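Local atomic coordinates of 2-nitrobenzoate nitroreductase (Pseudomonas fluorescens, PDB entry 4Z85), a protein that reduces the nitro group of 2-nitrobenzoate as an FMN-dependent flavoenzyme of the flavoredoxin family. Residues Thr31-Glu36 / Asp128-Thr133; Gln86-Met91 / Thr122-Ile127; Tyr44-Tyr49 / Val58-His63; Cys141-Ile146 / Ser154-Glu159. One frame throughout, in Å; residues are numbered along the deposited sequence.

Contact 1. Residues Thr31-Glu36 / Asp128-Thr133; sequences TSLNSE and DVPRIT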
loop_
_atom_site.group_PDB
_atom_site.type_symbol
_atom_site.label_atom_id
_atom_site.label_comp_id
_atom_site.label_asym_id
_atom_site.label_seq_id
_atom_site.Cartn_x
_atom_site.Cartn_y
_atom_site.Cartn_z
ATOM N N THR A 31 -10.896 13.158 -2.811
ATOM C CA THR A 31 -11.733 14.353 -2.880
ATOM C C THR A 31 -12.656 14.398 -1.662
ATOM O O THR A 31 -13.186 13.365 -1.214
ATOM C CB THR A 31 -12.564 14.432 -4.186
ATOM O OG1 THR A 31 -13.172 13.171 -4.485
ATOM C CG2 THR A 31 -11.680 14.859 -5.357
ATOM N N SER A 32 -12.810 15.603 -1.115
ATOM C CA SER A 32 -13.622 15.811 0.079
ATOM C C SER A 32 -14.286 17.184 -0.017
ATOM O O SER A 32 -13.891 17.995 -0.847
ATOM C CB SER A 32 -12.764 15.688 1.344
ATOM O OG SER A 32 -11.649 16.563 1.322
ATOM N N LEU A 33 -15.301 17.435 0.809
ATOM C CA LEU A 33 -15.986 18.734 0.807
ATOM C C LEU A 33 -15.839 19.470 2.135
ATOM O O LEU A 33 -15.970 18.867 3.198
ATOM C CB LEU A 33 -17.470 18.551 0.496
ATOM C CG LEU A 33 -17.859 18.026 -0.880
ATOM C CD1 LEU A 33 -19.360 17.778 -0.929
ATOM C CD2 LEU A 33 -17.441 19.020 -1.948
ATOM N N ASN A 34 -15.579 20.776 2.083
ATOM C CA ASN A 34 -15.526 21.565 3.313
ATOM C C ASN A 34 -16.908 22.104 3.700
ATOM O O ASN A 34 -17.920 21.722 3.104
ATOM C CB ASN A 34 -14.519 22.719 3.195
ATOM C CG ASN A 34 -14.947 23.799 2.207
ATOM O OD1 ASN A 34 -16.018 23.743 1.608
ATOM N ND2 ASN A 34 -14.099 24.804 2.051
ATOM N N SER A 35 -16.936 22.990 4.695
ATOM C CA SER A 35 -18.180 23.559 5.223
ATOM C C SER A 35 -19.022 24.251 4.161
ATOM O O SER A 35 -20.247 24.276 4.246
ATOM C CB SER A 35 -17.878 24.569 6.331
ATOM O OG SER A 35 -17.121 23.986 7.371
ATOM N N GLU A 36 -18.353 24.811 3.161
ATOM C CA GLU A 36 -18.995 25.672 2.179
ATOM C C GLU A 36 -19.330 24.943 0.882
ATOM O O GLU A 36 -19.846 25.547 -0.058
ATOM C CB GLU A 36 -18.087 26.866 1.885
ATOM C CG GLU A 36 -17.371 27.387 3.122
ATOM C CD GLU A 36 -15.972 27.900 2.826
ATOM O OE1 GLU A 36 -15.507 27.765 1.670
ATOM O OE2 GLU A 36 -15.333 28.434 3.759
ATOM N N ASP A 128 -22.433 12.480 -0.979
ATOM C CA ASP A 128 -22.495 13.855 -1.470
ATOM C C ASP A 128 -21.198 14.328 -2.115
ATOM O O ASP A 128 -21.213 15.190 -2.995
ATOM C CB ASP A 128 -22.867 14.800 -0.329
ATOM C CG ASP A 128 -24.275 14.559 0.189
ATOM O OD1 ASP A 128 -25.163 14.225 -0.630
ATOM O OD2 ASP A 128 -24.486 14.694 1.413
ATOM N N VAL A 129 -20.074 13.773 -1.676
ATOM C CA VAL A 129 -18.779 14.175 -2.219
ATOM C C VAL A 129 -18.643 13.648 -3.641
ATOM O O VAL A 129 -18.910 12.482 -3.900
ATOM C CB VAL A 129 -17.610 13.658 -1.347
ATOM C CG1 VAL A 129 -16.264 14.111 -1.917
ATOM C CG2 VAL A 129 -17.765 14.141 0.079
ATOM N N PRO A 130 -18.251 14.522 -4.578
ATOM C CA PRO A 130 -18.106 14.143 -5.980
ATOM C C PRO A 130 -16.767 13.464 -6.258
ATOM O O PRO A 130 -15.821 13.640 -5.489
ATOM C CB PRO A 130 -18.175 15.485 -6.703
ATOM C CG PRO A 130 -17.544 16.420 -5.749
ATOM C CD PRO A 130 -17.969 15.954 -4.373
ATOM N N ARG A 131 -16.717 12.709 -7.346
ATOM C CA ARG A 131 -15.486 12.121 -7.840
ATOM C C ARG A 131 -14.883 13.027 -8.898
ATOM O O ARG A 131 -15.545 13.940 -9.400
ATOM C CB ARG A 131 -15.745 10.746 -8.428
ATOM C CG ARG A 131 -16.517 10.796 -9.736
ATOM C CD ARG A 131 -16.578 9.437 -10.371
ATOM N NE ARG A 131 -17.455 9.388 -11.545
ATOM C CZ ARG A 131 -17.096 9.764 -12.770
ATOM N NH1 ARG A 131 -15.880 10.248 -12.994
ATOM N NH2 ARG A 131 -17.959 9.663 -13.773
ATOM N N ILE A 132 -13.625 12.768 -9.238
ATOM C CA ILE A 132 -12.958 13.468 -10.329
ATOM C C ILE A 132 -13.460 12.909 -11.649
ATOM O O ILE A 132 -13.523 11.694 -11.826
ATOM C CB ILE A 132 -11.433 13.326 -10.207
ATOM C CG1 ILE A 132 -10.934 14.210 -9.058
ATOM C CG2 ILE A 132 -10.740 13.670 -11.527
ATOM C CD1 ILE A 132 -9.527 13.907 -8.623
ATOM N N THR A 133 -13.855 13.792 -12.569
ATOM C CA THR A 133 -14.499 13.339 -13.796
ATOM C C THR A 133 -13.604 12.375 -14.576
ATOM O O THR A 133 -14.072 11.355 -15.076
ATOM C CB THR A 133 -14.902 14.541 -14.698
ATOM O OG1 THR A 133 -15.788 15.397 -13.974
ATOM C CG2 THR A 133 -15.616 14.061 -15.949
#
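Thr31 and Leu33 turn their side chains outward from barrel strand 28-33 onto residues 128-132, a loop running into the short strand 131-132 that packs against the flavin reductase-like beta-barrel. The one hydrogen bond between the segments is given by Thr31 OG1 to Pro130 O, 2.9 Å long, with the hydroxyl lying in the carbonyl plane. A chi1 of 45° sets OG1 between the backbone N and the carbonyl carbon and frees CG2 to lean on Ile132, whose CG1 it meets at 3.8 Å as the two chains cross at a slant. Asn90 ND2 also bonds to Thr31 OG1, so two bonds hold this buried hydroxyl. Two residues on, Leu33 meets Val129 and Pro130 in different ways. Its side chain and that of Val129 run past each other in opposite senses, Leu33 CG lying 4.0 Å from Val129 CG2, whereas Leu33 CD2 reaches toward the ring of Pro130, 3.9 Å from Pro130 CD. Ser32 between them turns its CB away from the loop, and its OG bonds to Asn80 of helix 77-84. The other branch of Val129, CG1, presses on the strand backbone, 3.2 Å from Thr31 O.

Contact 2. Residues Gln86-Met91 / Thr122-Ile127; sequences QFVVNM and TPSTTI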
loop_
_atom_site.group_PDB
_atom_site.type_symbol
_atom_site.label_atom_id
_atom_site.label_comp_id
_atom_site.label_asym_id
_atom_site.label_seq_id
_atom_site.Cartn_x
_atom_site.Cartn_y
_atom_site.Cartn_z
ATOM N N GLN A 86 -17.816 11.413 4.887
ATOM C CA GLN A 86 -17.858 10.922 3.520
ATOM C C GLN A 86 -16.665 11.439 2.751
ATOM O O GLN A 86 -16.173 12.532 3.038
ATOM C CB GLN A 86 -19.123 11.374 2.789
ATOM C CG GLN A 86 -20.427 11.164 3.490
ATOM C CD GLN A 86 -21.586 11.612 2.626
ATOM O OE1 GLN A 86 -21.411 12.405 1.698
ATOM N NE2 GLN A 86 -22.768 11.100 2.912
ATOM N N PHE A 87 -16.224 10.664 1.761
ATOM C CA PHE A 87 -15.187 11.134 0.833
ATOM C C PHE A 87 -15.036 10.168 -0.323
ATOM O O PHE A 87 -15.592 9.056 -0.299
ATOM C CB PHE A 87 -13.836 11.339 1.540
ATOM C CG PHE A 87 -13.286 10.105 2.212
ATOM C CD1 PHE A 87 -13.750 9.711 3.460
ATOM C CD2 PHE A 87 -12.269 9.366 1.616
ATOM C CE1 PHE A 87 -13.233 8.591 4.092
ATOM C CE2 PHE A 87 -11.743 8.249 2.245
ATOM C CZ PHE A 87 -12.226 7.855 3.482
ATOM N N VAL A 88 -14.303 10.599 -1.349
ATOM C CA VAL A 88 -14.066 9.726 -2.494
ATOM C C VAL A 88 -12.588 9.439 -2.630
ATOM O O VAL A 88 -11.769 10.355 -2.559
ATOM C CB VAL A 88 -14.567 10.331 -3.817
ATOM C CG1 VAL A 88 -14.074 9.506 -5.027
ATOM C CG2 VAL A 88 -16.094 10.422 -3.818
ATOM N N VAL A 89 -12.264 8.164 -2.809
ATOM C CA VAL A 89 -10.913 7.801 -3.228
ATOM C C VAL A 89 -10.884 7.648 -4.749
ATOM O O VAL A 89 -11.488 6.750 -5.308
ATOM C CB VAL A 89 -10.433 6.497 -2.552
ATOM C CG1 VAL A 89 -9.074 6.074 -3.122
ATOM C CG2 VAL A 89 -10.342 6.685 -1.044
ATOM N N ASN A 90 -10.177 8.543 -5.419
ATOM C CA ASN A 90 -10.010 8.469 -6.859
ATOM C C ASN A 90 -8.705 7.780 -7.150
ATOM O O ASN A 90 -7.674 8.187 -6.617
ATOM C CB ASN A 90 -9.992 9.857 -7.504
ATOM C CG ASN A 90 -11.242 10.651 -7.216
ATOM O OD1 ASN A 90 -12.240 10.520 -7.928
ATOM N ND2 ASN A 90 -11.200 11.472 -6.172
ATOM N N MET A 91 -8.767 6.747 -7.973
ATOM C CA MET A 91 -7.569 6.011 -8.370
ATOM C C MET A 91 -6.887 6.781 -9.491
ATOM O O MET A 91 -7.508 7.623 -10.150
ATOM C CB MET A 91 -7.914 4.586 -8.804
ATOM C CG MET A 91 -8.646 3.781 -7.732
ATOM S SD MET A 91 -7.784 3.827 -6.139
ATOM C CE MET A 91 -8.895 2.828 -5.172
ATOM N N THR A 122 -17.666 15.105 -10.904
ATOM C CA THR A 122 -18.894 14.405 -11.246
ATOM C C THR A 122 -19.555 13.909 -9.966
ATOM O O THR A 122 -18.890 13.318 -9.118
ATOM C CB THR A 122 -18.627 13.222 -12.193
ATOM O OG1 THR A 122 -18.196 13.714 -13.467
ATOM C CG2 THR A 122 -19.878 12.382 -12.376
ATOM N N PRO A 123 -20.863 14.160 -9.809
ATOM C CA PRO A 123 -21.540 13.732 -8.577
ATOM C C PRO A 123 -21.403 12.228 -8.289
ATOM O O PRO A 123 -21.319 11.413 -9.217
ATOM C CB PRO A 123 -23.004 14.097 -8.842
ATOM C CG PRO A 123 -22.935 15.227 -9.807
ATOM C CD PRO A 123 -21.748 14.950 -10.685
ATOM N N SER A 124 -21.373 11.877 -7.006
ATOM C CA SER A 124 -21.410 10.479 -6.589
ATOM C C SER A 124 -22.844 10.007 -6.387
ATOM O O SER A 124 -23.743 10.816 -6.164
ATOM C CB SER A 124 -20.609 10.267 -5.302
ATOM O OG SER A 124 -19.227 10.477 -5.515
ATOM N N THR A 125 -23.041 8.693 -6.444
ATOM C CA THR A 125 -24.369 8.088 -6.330
ATOM C C THR A 125 -24.827 7.898 -4.885
ATOM O O THR A 125 -25.962 8.238 -4.533
ATOM C CB THR A 125 -24.402 6.724 -7.049
ATOM O OG1 THR A 125 -24.177 6.924 -8.449
ATOM C CG2 THR A 125 -25.740 6.040 -6.857
ATOM N N THR A 126 -23.946 7.366 -4.042
ATOM C CA THR A 126 -24.319 7.016 -2.676
ATOM C C THR A 126 -23.947 8.062 -1.636
ATOM O O THR A 126 -24.320 7.941 -0.465
ATOM C CB THR A 126 -23.666 5.699 -2.250
ATOM O OG1 THR A 126 -22.241 5.866 -2.248
ATOM C CG2 THR A 126 -24.053 4.578 -3.204
ATOM N N ILE A 127 -23.184 9.071 -2.039
ATOM C CA ILE A 127 -22.726 10.081 -1.098
ATOM C C ILE A 127 -22.713 11.448 -1.763
ATOM O O ILE A 127 -22.936 11.561 -2.966
ATOM C CB ILE A 127 -21.302 9.774 -0.548
ATOM C CG1 ILE A 127 -20.310 9.597 -1.701
ATOM C CG2 ILE A 127 -21.303 8.544 0.345
ATOM C CD1 ILE A 127 -18.880 9.448 -1.234
#
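With chi1 at 55°, Ile127 holds CG1 between its own backbone N and carbonyl carbon, and the extended continuation (chi2 174°) carries CD1 to Phe87 O, 3.4 Å away, and to Val88 CG2, 3.9 Å away. Gln86 is likewise stretched out beyond CG, and its amide end is thereby laid along the other branch of Ile127. The two chains slide past each other in opposite directions: Gln86 OE1 comes within 3.5 Å of Ile127 CB, while Gln86 NE2 stands 3.9 Å from Ile127 CG2. The amide oxygen is not idle there, since it accepts the backbone N-H of Asp128, a bond that ties the start of strand 86-90 to the chain just after Ile127. Strand 86-90 belongs to the closed flavin reductase-like barrel, bonded through its backbone to strand 28-33 and strand 137-150, and the loop 123-127 packs over its outer side. No hydrogen bond links the two segments directly. Ser124 OG has its polar partner in Val129 O, which fastens the loop to the chain just beyond it. Val88 adds a van der Waals contact, its CG2 resting 3.6 Å from Ser124 OG and crossing the Ile127 side chain at a slant.

Contact 3. Residues Tyr44-Tyr49 / Val58-His63; sequences YSAFNY and VIAVDH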
loop_
_atom_site.group_PDB
_atom_site.type_symbol
_atom_site.label_atom_id
_atom_site.label_comp_id
_atom_site.label_asym_id
_atom_site.label_seq_id
_atom_site.Cartn_x
_atom_site.Cartn_y
_atom_site.Cartn_z
ATOM N N TYR A 44 -2.513 10.714 -1.484
ATOM C CA TYR A 44 -1.836 10.034 -0.378
ATOM C C TYR A 44 -1.404 8.644 -0.805
ATOM O O TYR A 44 -2.221 7.909 -1.331
ATOM C CB TYR A 44 -2.764 9.896 0.827
ATOM C CG TYR A 44 -3.264 11.207 1.348
ATOM C CD1 TYR A 44 -2.515 11.930 2.256
ATOM C CD2 TYR A 44 -4.474 11.722 0.916
ATOM C CE1 TYR A 44 -2.961 13.155 2.738
ATOM C CE2 TYR A 44 -4.930 12.945 1.387
ATOM C CZ TYR A 44 -4.165 13.647 2.294
ATOM O OH TYR A 44 -4.607 14.858 2.778
ATOM N N SER A 45 -0.152 8.269 -0.567
ATOM C CA SER A 45 0.272 6.910 -0.903
ATOM C C SER A 45 0.602 6.072 0.343
ATOM O O SER A 45 1.013 4.925 0.215
ATOM C CB SER A 45 1.468 6.934 -1.886
ATOM O OG SER A 45 2.667 7.358 -1.259
ATOM N N ALA A 46 0.375 6.611 1.544
ATOM C CA ALA A 46 0.422 5.782 2.750
ATOM C C ALA A 46 -0.972 5.198 2.917
ATOM O O ALA A 46 -1.774 5.678 3.720
ATOM C CB ALA A 46 0.842 6.590 3.990
ATOM N N PHE A 47 -1.262 4.185 2.107
ATOM C CA PHE A 47 -2.641 3.815 1.766
ATOM C C PHE A 47 -2.671 2.368 1.374
ATOM O O PHE A 47 -1.824 1.937 0.587
ATOM C CB PHE A 47 -3.129 4.691 0.598
ATOM C CG PHE A 47 -4.327 4.152 -0.179
ATOM C CD1 PHE A 47 -5.520 3.823 0.458
ATOM C CD2 PHE A 47 -4.262 4.046 -1.564
ATOM C CE1 PHE A 47 -6.623 3.384 -0.285
ATOM C CE2 PHE A 47 -5.351 3.619 -2.313
ATOM C CZ PHE A 47 -6.535 3.289 -1.667
ATOM N N ASN A 48 -3.635 1.613 1.907
ATOM C CA ASN A 48 -3.947 0.326 1.290
ATOM C C ASN A 48 -5.282 -0.182 1.801
ATOM O O ASN A 48 -5.819 0.346 2.760
ATOM C CB ASN A 48 -2.854 -0.726 1.553
ATOM C CG ASN A 48 -2.620 -1.631 0.344
ATOM O OD1 ASN A 48 -3.560 -1.945 -0.378
ATOM N ND2 ASN A 48 -1.365 -2.030 0.104
ATOM N N TYR A 49 -5.825 -1.207 1.144
ATOM C CA TYR A 49 -7.037 -1.828 1.676
ATOM C C TYR A 49 -6.680 -2.701 2.869
ATOM O O TYR A 49 -5.547 -3.194 2.999
ATOM C CB TYR A 49 -7.759 -2.659 0.600
ATOM C CG TYR A 49 -7.257 -4.079 0.423
ATOM C CD1 TYR A 49 -6.117 -4.351 -0.328
ATOM C CD2 TYR A 49 -7.934 -5.154 1.006
ATOM C CE1 TYR A 49 -5.657 -5.650 -0.490
ATOM C CE2 TYR A 49 -7.478 -6.451 0.852
ATOM C CZ TYR A 49 -6.350 -6.697 0.102
ATOM O OH TYR A 49 -5.917 -8.004 -0.050
ATOM N N VAL A 58 -7.234 1.952 4.757
ATOM C CA VAL A 58 -6.629 2.952 5.645
ATOM C C VAL A 58 -5.786 3.930 4.824
ATOM O O VAL A 58 -5.143 3.543 3.851
ATOM C CB VAL A 58 -5.777 2.278 6.772
ATOM C CG1 VAL A 58 -4.543 1.530 6.219
ATOM C CG2 VAL A 58 -5.370 3.300 7.833
ATOM N N ILE A 59 -5.853 5.210 5.194
ATOM C CA ILE A 59 -4.965 6.241 4.643
ATOM C C ILE A 59 -4.341 6.994 5.803
ATOM O O ILE A 59 -5.062 7.460 6.673
ATOM C CB ILE A 59 -5.715 7.245 3.762
ATOM C CG1 ILE A 59 -6.445 6.523 2.626
ATOM C CG2 ILE A 59 -4.745 8.280 3.213
ATOM C CD1 ILE A 59 -7.399 7.402 1.855
ATOM N N ALA A 60 -3.019 7.125 5.830
ATOM C CA ALA A 60 -2.396 7.944 6.872
ATOM C C ALA A 60 -2.304 9.385 6.362
ATOM O O ALA A 60 -1.821 9.614 5.259
ATOM C CB ALA A 60 -1.018 7.390 7.252
ATOM N N VAL A 61 -2.798 10.341 7.152
ATOM C CA VAL A 61 -2.950 11.726 6.718
ATOM C C VAL A 61 -2.339 12.676 7.750
ATOM O O VAL A 61 -2.444 12.449 8.947
ATOM C CB VAL A 61 -4.446 12.076 6.510
ATOM C CG1 VAL A 61 -4.608 13.504 6.044
ATOM C CG2 VAL A 61 -5.094 11.112 5.510
ATOM N N ASP A 62 -1.688 13.737 7.294
ATOM C CA ASP A 62 -1.195 14.742 8.236
ATOM C C ASP A 62 -2.278 15.766 8.587
ATOM O O ASP A 62 -3.176 16.039 7.788
ATOM C CB ASP A 62 0.047 15.428 7.671
ATOM C CG ASP A 62 1.328 14.712 8.064
ATOM O OD1 ASP A 62 1.228 13.636 8.694
ATOM O OD2 ASP A 62 2.430 15.219 7.746
ATOM N N HIS A 63 -2.201 16.304 9.801
ATOM C CA HIS A 63 -3.162 17.296 10.268
ATOM C C HIS A 63 -2.917 18.645 9.611
ATOM O O HIS A 63 -1.770 19.078 9.490
ATOM C CB HIS A 63 -3.087 17.441 11.788
ATOM C CG HIS A 63 -3.625 16.264 12.537
ATOM N ND1 HIS A 63 -4.189 16.378 13.791
ATOM C CD2 HIS A 63 -3.674 14.949 12.222
ATOM C CE1 HIS A 63 -4.567 15.185 14.212
ATOM N NE2 HIS A 63 -4.269 14.299 13.277
HETATM O O HOH W 1 -2.804 15.845 4.893
HETATM O O HOH W 2 -0.320 9.329 2.789
#
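Asn48 and Val58 pair through both backbone bonds of an antiparallel hydrogen-bonded pair: Val58 N gives a nearly straight bond to Asn48 O (2.9 Å, 170° at the hydrogen), and Asn48 N returns one to Val58 O. Phe47 and Ile59 form the neighbouring non-hydrogen-bonded pair, where Val58 O receives Phe47 CA-H at 3.3 Å. The next bond runs from Ala60 N to Ala46 O, 2.8 Å. Ala46 sits at the centre of an inverse gamma turn, and beyond it the direct pairing gives way to water: one molecule accepts from Ala46 N and donates to Ala60 O. A second water joins Tyr44 OH to Asp62 O, while the same hydroxyl bonds to Thr77 OG1. The Tyr44 ring takes Val61 CG2 over one face as a CH-pi contact, 4.2 Å from the centroid, and Tyr44 CB touches Ile59 CG2 at 3.5 Å. Asn48 OD1 accepts Tyr49 N in its carbonyl plane, on a lone pair. Asn48 ND2 reaches Phe47 O of the second subunit, and the reciprocal bond returns, placing the hairpin in the dimer interface. In the barrel, strand 39-52 is flanked beyond the hairpin by strand 28-33, and strand 55-62 by strand 153-165.

Contact 4. Residues Cys141-Ile146 / Ser154-Glu159; sequences CKLYKI and SMVFGE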
loop_
_atom_site.group_PDB
_atom_site.type_symbol
_atom_site.label_atom_id
_atom_site.label_comp_id
_atom_site.label_asym_id
_atom_site.label_seq_id
_atom_site.Cartn_x
_atom_site.Cartn_y
_atom_site.Cartn_z
ATOM N N CYS A 141 -16.937 6.453 -0.444
ATOM C CA CYS A 141 -16.588 6.018 0.902
ATOM C C CYS A 141 -17.270 6.779 2.017
ATOM O O CYS A 141 -17.547 7.984 1.913
ATOM C CB CYS A 141 -15.083 6.138 1.123
ATOM S SG CYS A 141 -14.082 5.354 -0.147
ATOM N N LYS A 142 -17.502 6.048 3.101
ATOM C CA LYS A 142 -17.920 6.630 4.358
ATOM C C LYS A 142 -16.830 6.426 5.388
ATOM O O LYS A 142 -16.066 5.460 5.325
ATOM C CB LYS A 142 -19.239 6.013 4.827
ATOM C CG LYS A 142 -20.392 6.352 3.894
ATOM C CD LYS A 142 -21.695 5.698 4.355
ATOM C CE LYS A 142 -22.910 6.286 3.644
ATOM N NZ LYS A 142 -24.185 5.634 4.108
ATOM N N LEU A 143 -16.755 7.349 6.331
ATOM C CA LEU A 143 -15.790 7.245 7.406
ATOM C C LEU A 143 -16.144 6.092 8.318
ATOM O O LEU A 143 -17.260 6.010 8.820
ATOM C CB LEU A 143 -15.733 8.548 8.212
ATOM C CG LEU A 143 -14.727 8.525 9.363
ATOM C CD1 LEU A 143 -13.293 8.395 8.809
ATOM C CD2 LEU A 143 -14.858 9.747 10.260
ATOM N N TYR A 144 -15.196 5.195 8.532
ATOM C CA TYR A 144 -15.382 4.136 9.499
ATOM C C TYR A 144 -14.875 4.594 10.859
ATOM O O TYR A 144 -15.596 4.546 11.865
ATOM C CB TYR A 144 -14.653 2.883 9.055
ATOM C CG TYR A 144 -15.019 1.652 9.841
ATOM C CD1 TYR A 144 -16.166 0.927 9.524
ATOM C CD2 TYR A 144 -14.243 1.220 10.909
ATOM C CE1 TYR A 144 -16.499 -0.215 10.222
ATOM C CE2 TYR A 144 -14.576 0.083 11.621
ATOM C CZ TYR A 144 -15.713 -0.630 11.272
ATOM O OH TYR A 144 -16.033 -1.763 11.984
ATOM N N LYS A 145 -13.621 5.040 10.893
ATOM C CA LYS A 145 -13.051 5.488 12.166
ATOM C C LYS A 145 -11.761 6.238 11.935
ATOM O O LYS A 145 -11.019 5.910 11.021
ATOM C CB LYS A 145 -12.779 4.297 13.087
ATOM C CG LYS A 145 -11.882 4.584 14.273
ATOM C CD LYS A 145 -12.401 3.905 15.519
ATOM C CE LYS A 145 -11.700 2.590 15.746
ATOM N NZ LYS A 145 -12.330 1.864 16.894
ATOM N N ILE A 146 -11.472 7.229 12.766
ATOM C CA ILE A 146 -10.144 7.841 12.719
ATOM C C ILE A 146 -9.380 7.404 13.951
ATOM O O ILE A 146 -9.897 7.468 15.066
ATOM C CB ILE A 146 -10.214 9.367 12.641
ATOM C CG1 ILE A 146 -10.864 9.780 11.319
ATOM C CG2 ILE A 146 -8.816 9.978 12.733
ATOM C CD1 ILE A 146 -11.038 11.231 11.174
ATOM N N SER A 154 -2.932 11.280 11.503
ATOM C CA SER A 154 -4.078 10.438 11.825
ATOM C C SER A 154 -4.233 9.341 10.792
ATOM O O SER A 154 -3.937 9.540 9.623
ATOM C CB SER A 154 -5.352 11.266 11.894
ATOM O OG SER A 154 -5.298 12.139 13.008
ATOM N N MET A 155 -4.679 8.179 11.236
ATOM C CA MET A 155 -5.021 7.095 10.326
ATOM C C MET A 155 -6.527 7.098 10.079
ATOM O O MET A 155 -7.321 6.896 11.001
ATOM C CB MET A 155 -4.559 5.762 10.897
ATOM C CG MET A 155 -3.032 5.616 10.891
ATOM S SD MET A 155 -2.439 4.119 11.680
ATOM C CE MET A 155 -2.893 4.477 13.379
ATOM N N VAL A 156 -6.903 7.354 8.835
ATOM C CA VAL A 156 -8.298 7.398 8.438
ATOM C C VAL A 156 -8.694 6.023 7.924
ATOM O O VAL A 156 -8.114 5.543 6.961
ATOM C CB VAL A 156 -8.546 8.435 7.342
ATOM C CG1 VAL A 156 -10.027 8.399 6.898
ATOM C CG2 VAL A 156 -8.127 9.829 7.825
ATOM N N PHE A 157 -9.665 5.389 8.586
ATOM C CA PHE A 157 -10.206 4.123 8.119
ATOM C C PHE A 157 -11.527 4.400 7.436
ATOM O O PHE A 157 -12.458 4.947 8.050
ATOM C CB PHE A 157 -10.379 3.126 9.266
ATOM C CG PHE A 157 -9.082 2.654 9.840
ATOM C CD1 PHE A 157 -8.413 3.415 10.792
ATOM C CD2 PHE A 157 -8.509 1.452 9.421
ATOM C CE1 PHE A 157 -7.212 2.978 11.318
ATOM C CE2 PHE A 157 -7.300 1.015 9.946
ATOM C CZ PHE A 157 -6.653 1.784 10.899
ATOM N N GLY A 158 -11.586 4.050 6.154
ATOM C CA GLY A 158 -12.759 4.334 5.356
ATOM C C GLY A 158 -13.436 3.034 4.978
ATOM O O GLY A 158 -12.771 2.003 4.861
ATOM N N GLU A 159 -14.753 3.094 4.779
ATOM C CA GLU A 159 -15.507 1.946 4.285
ATOM C C GLU A 159 -15.994 2.241 2.879
ATOM O O GLU A 159 -16.568 3.301 2.617
ATOM C CB GLU A 159 -16.692 1.625 5.203
ATOM C CG GLU A 159 -17.575 0.501 4.658
ATOM C CD GLU A 159 -18.691 0.140 5.599
ATOM O OE1 GLU A 159 -18.739 0.725 6.703
ATOM O OE2 GLU A 159 -19.518 -0.725 5.226
#
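Glu159, Phe157 and Ile146 bury the most surface where strands 137-150 and 153-165 meet. Glu159 pairs with Lys142 by two backbone bonds; Glu159 N to Lys142 O is 2.8 Å and essentially straight at 179°. Its side chain, with CG anti to the backbone N (chi1 175°) and extended beyond, reaches across to the partner strand, where OE1 lies at the edge of the Tyr144 ring, near its plane and 3.8 Å from CD1. Carboxylate and ring planes are turned 63° apart. Phe157 is the hub of the register. Its carbonyl oxygen accepts two N-H groups, both tilted out of the carbonyl plane: Tyr144 N lies 2.8 Å from Phe157 O, and Lys145 N lies 3.1 Å from Phe157 O. Phe157 N in turn donates to Lys145 O. That same Lys145 O lies at the edge of the Phe157 ring, in its plane, 3.6 Å from Phe157 CD1. On the other face of the sheet, Ile146 sets CG2 3.8 Å from Ser154 CB, and Leu143 CD1 reaches Val156 CG1 at 3.8 Å with the two chains nearly perpendicular. Helix 77-84 covers this side, its Leu78 and Ile82 touching Ile146 and its Ile81 touching Leu143. From the opposite face, Met155 of the second subunit packs on Phe157. Tyr144 and Lys145 together opposite the single residue Phe157 make a classic beta bulge, set within a beta hairpin of the antiparallel flavin reductase-like barrel.

Overall arrangement
All four contacts involve strands of one closed antiparallel barrel. Residues 122-127 of contact 2 run straight into 128-133 of contact 1, and together they pack on neighbouring strands 28-33 and 86-90; the two centres are about 7 Å apart, and contact 2 is nested inside the loop that contact 1 closes. Strand 86-90 then passes to contact 4 through Phe87 O and Cys141 N, 2.9 Å apart. Contacts 3 and 4, with centres about 10 Å apart, are hairpins whose strands 55-62 and 153-165 lie side by side, Val61 N meeting Ser154 O at 2.8 Å. Inside the barrel, Val89 CG1 of contact 2 packs on Phe47 CZ of contact 3 at 4.0 Å. Contacts 2, 3 and 4 reach the second subunit.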